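Local coordinates for protein heme oxygenase (PDB 5KZL) that probably cleaves heme with oxygen and reducing electrons to biliverdin, carbon monoxide and free iron, as heme oxygenases do, at residues I74-L79 / Q175-A180. The protein carries 1 engineered substitution. Residues are numbered along the deposited sequence; the frame is centred on the assembly and turned at random.
Sequences IYFPEL and QNYRTA
F76 and Y177 meet where, in the all-helical heme oxygenase fold, the loop between helices 41-64 and 82-93 packs against helix 170-183. All of the cross-contacts are apolar, and the two segments bury 239 Å² between them. Y177 can be followed outward. Its CB leaves the helix alongside the loop rather than at it, but with CG anti to the backbone N (chi1 -176°) the ring reaches between the loop and helix 125-151, where it touches L134, and its CD2-CE2 side comes nearest the loop. Y177 CD2 lies 3.7 Å from both CD2 and CE2 of F76, spanning that bond; Y177 CE2 follows, 4.1 Å from the CD1 methyl of L79. At the tip, the Y177 OH is hydrogen-bonded to S129 OG on helix 125-151, a bond that should restrain the ring's position. The F76 and Y177 rings meet at a slant, their planes 38° apart and their centroids 5.8 Å apart. F76 is also edge-to-face with F173, one turn before Y177 on helix 170-183. The Y177 side chain is about 8 Å from the bound heme, so the packing is near the cofactor without Y177 touching it. One turn after Y177, A180 closes the contact: its CB sits at the edge of the F76 ring, near the ring plane, 4.0 Å from CE2, and 3.8 Å from the CG2 methyl of I74.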
loop_
_atom_site.group_PDB
_atom_site.type_symbol
_atom_site.label_atom_id
_atom_site.label_comp_id
_atom_site.label_asym_id
_atom_site.label_seq_id
_atom_site.Cartn_x
_atom_site.Cartn_y
_atom_site.Cartn_z
ATOM N N ILE A 74 -9.122 -13.265 1.189
ATOM C CA ILE A 74 -8.075 -12.253 1.453
ATOM C C ILE A 74 -8.666 -11.114 2.304
ATOM O O ILE A 74 -8.167 -9.992 2.301
ATOM C CB ILE A 74 -7.244 -11.758 0.231
ATOM C CG1 ILE A 74 -8.143 -11.169 -0.883
ATOM C CG2 ILE A 74 -6.311 -12.891 -0.282
ATOM C CD1 ILE A 74 -7.466 -10.173 -1.835
ATOM N N TYR A 75 -9.715 -11.426 3.069
ATOM C CA TYR A 75 -10.311 -10.449 3.975
ATOM C C TYR A 75 -9.369 -10.363 5.168
ATOM O O TYR A 75 -9.358 -11.242 6.039
ATOM C CB TYR A 75 -11.743 -10.860 4.372
ATOM C CG TYR A 75 -12.375 -10.003 5.449
ATOM C CD1 TYR A 75 -12.498 -8.623 5.290
ATOM C CD2 TYR A 75 -12.925 -10.582 6.593
ATOM C CE1 TYR A 75 -13.084 -7.831 6.279
ATOM C CE2 TYR A 75 -13.514 -9.801 7.588
ATOM C CZ TYR A 75 -13.590 -8.426 7.426
ATOM O OH TYR A 75 -14.227 -7.679 8.390
ATOM N N PHE A 76 -8.486 -9.351 5.140
ATOM C CA PHE A 76 -7.460 -9.175 6.167
ATOM C C PHE A 76 -7.453 -7.769 6.811
ATOM O O PHE A 76 -6.522 -6.994 6.579
ATOM C CB PHE A 76 -6.070 -9.510 5.586
ATOM C CG PHE A 76 -5.801 -10.969 5.270
ATOM C CD1 PHE A 76 -5.809 -11.930 6.277
ATOM C CD2 PHE A 76 -5.440 -11.363 3.986
ATOM C CE1 PHE A 76 -5.482 -13.266 5.996
ATOM C CE2 PHE A 76 -5.133 -12.701 3.703
ATOM C CZ PHE A 76 -5.163 -13.643 4.709
ATOM N N PRO A 77 -8.421 -7.465 7.711
ATOM C CA PRO A 77 -8.422 -6.147 8.385
ATOM C C PRO A 77 -7.153 -5.881 9.194
ATOM O O PRO A 77 -6.879 -4.726 9.496
ATOM C CB PRO A 77 -9.641 -6.212 9.314
ATOM C CG PRO A 77 -10.511 -7.260 8.741
ATOM C CD PRO A 77 -9.610 -8.261 8.076
ATOM N N GLU A 78 -6.382 -6.940 9.540
ATOM C CA GLU A 78 -5.091 -6.835 10.253
ATOM C C GLU A 78 -4.124 -5.912 9.505
ATOM O O GLU A 78 -3.205 -5.356 10.112
ATOM C CB GLU A 78 -4.400 -8.214 10.362
ATOM C CG GLU A 78 -5.152 -9.219 11.203
ATOM C CD GLU A 78 -6.002 -10.205 10.424
ATOM O OE1 GLU A 78 -6.589 -9.836 9.382
ATOM O OE2 GLU A 78 -6.206 -11.311 10.960
ATOM N N LEU A 79 -4.283 -5.837 8.168
ATOM C CA LEU A 79 -3.401 -5.071 7.283
ATOM C C LEU A 79 -3.762 -3.606 7.138
ATOM O O LEU A 79 -2.914 -2.844 6.684
ATOM C CB LEU A 79 -3.353 -5.729 5.892
ATOM C CG LEU A 79 -2.829 -7.170 5.828
ATOM C CD1 LEU A 79 -3.085 -7.764 4.455
ATOM C CD2 LEU A 79 -1.321 -7.222 6.144
ATOM N N GLN A 175 3.406 -15.726 4.589
ATOM C CA GLN A 175 3.231 -17.055 3.998
ATOM C C GLN A 175 1.751 -17.357 3.826
ATOM O O GLN A 175 1.327 -17.750 2.733
ATOM C CB GLN A 175 3.906 -18.146 4.862
ATOM C CG GLN A 175 5.436 -18.055 4.870
ATOM C CD GLN A 175 6.108 -18.913 5.921
ATOM O OE1 GLN A 175 5.490 -19.419 6.868
ATOM N NE2 GLN A 175 7.414 -19.041 5.806
ATOM N N ASN A 176 0.952 -17.084 4.886
ATOM C CA ASN A 176 -0.487 -17.300 4.907
ATOM C C ASN A 176 -1.171 -16.428 3.856
ATOM O O ASN A 176 -2.097 -16.888 3.197
ATOM C CB ASN A 176 -1.044 -17.031 6.295
ATOM C CG ASN A 176 -0.705 -18.081 7.326
ATOM O OD1 ASN A 176 0.026 -19.042 7.073
ATOM N ND2 ASN A 176 -1.232 -17.905 8.524
ATOM N N TYR A 177 -0.682 -15.193 3.668
ATOM C CA TYR A 177 -1.175 -14.269 2.654
ATOM C C TYR A 177 -0.943 -14.831 1.245
ATOM O O TYR A 177 -1.853 -14.778 0.417
ATOM C CB TYR A 177 -0.534 -12.869 2.811
ATOM C CG TYR A 177 -1.086 -11.861 1.829
ATOM C CD1 TYR A 177 -0.553 -11.746 0.546
ATOM C CD2 TYR A 177 -2.195 -11.077 2.152
ATOM C CE1 TYR A 177 -1.115 -10.885 -0.395
ATOM C CE2 TYR A 177 -2.744 -10.188 1.228
ATOM C CZ TYR A 177 -2.214 -10.120 -0.052
ATOM O OH TYR A 177 -2.710 -9.254 -0.968
ATOM N N ARG A 178 0.285 -15.301 0.947
ATOM C CA ARG A 178 0.583 -15.831 -0.387
ATOM C C ARG A 178 -0.209 -17.119 -0.643
ATOM O O ARG A 178 -0.723 -17.303 -1.745
ATOM C CB ARG A 178 2.089 -16.025 -0.606
ATOM C CG ARG A 178 2.874 -14.727 -0.517
ATOM C CD ARG A 178 4.334 -14.970 -0.804
ATOM N NE ARG A 178 4.565 -15.042 -2.250
ATOM C CZ ARG A 178 5.082 -16.084 -2.892
ATOM N NH1 ARG A 178 5.493 -17.153 -2.217
ATOM N NH2 ARG A 178 5.248 -16.043 -4.208
ATOM N N THR A 179 -0.383 -17.966 0.395
ATOM C CA THR A 179 -1.220 -19.172 0.319
ATOM C C THR A 179 -2.667 -18.741 0.002
ATOM O O THR A 179 -3.313 -19.374 -0.846
ATOM C CB THR A 179 -1.110 -20.036 1.601
ATOM O OG1 THR A 179 0.254 -20.440 1.770
ATOM C CG2 THR A 179 -1.967 -21.308 1.526
ATOM N N ALA A 180 -3.155 -17.650 0.656
ATOM C CA ALA A 180 -4.493 -17.087 0.432
ATOM C C ALA A 180 -4.668 -16.633 -1.030
ATOM O O ALA A 180 -5.705 -16.945 -1.618
ATOM C CB ALA A 180 -4.788 -15.943 1.406
#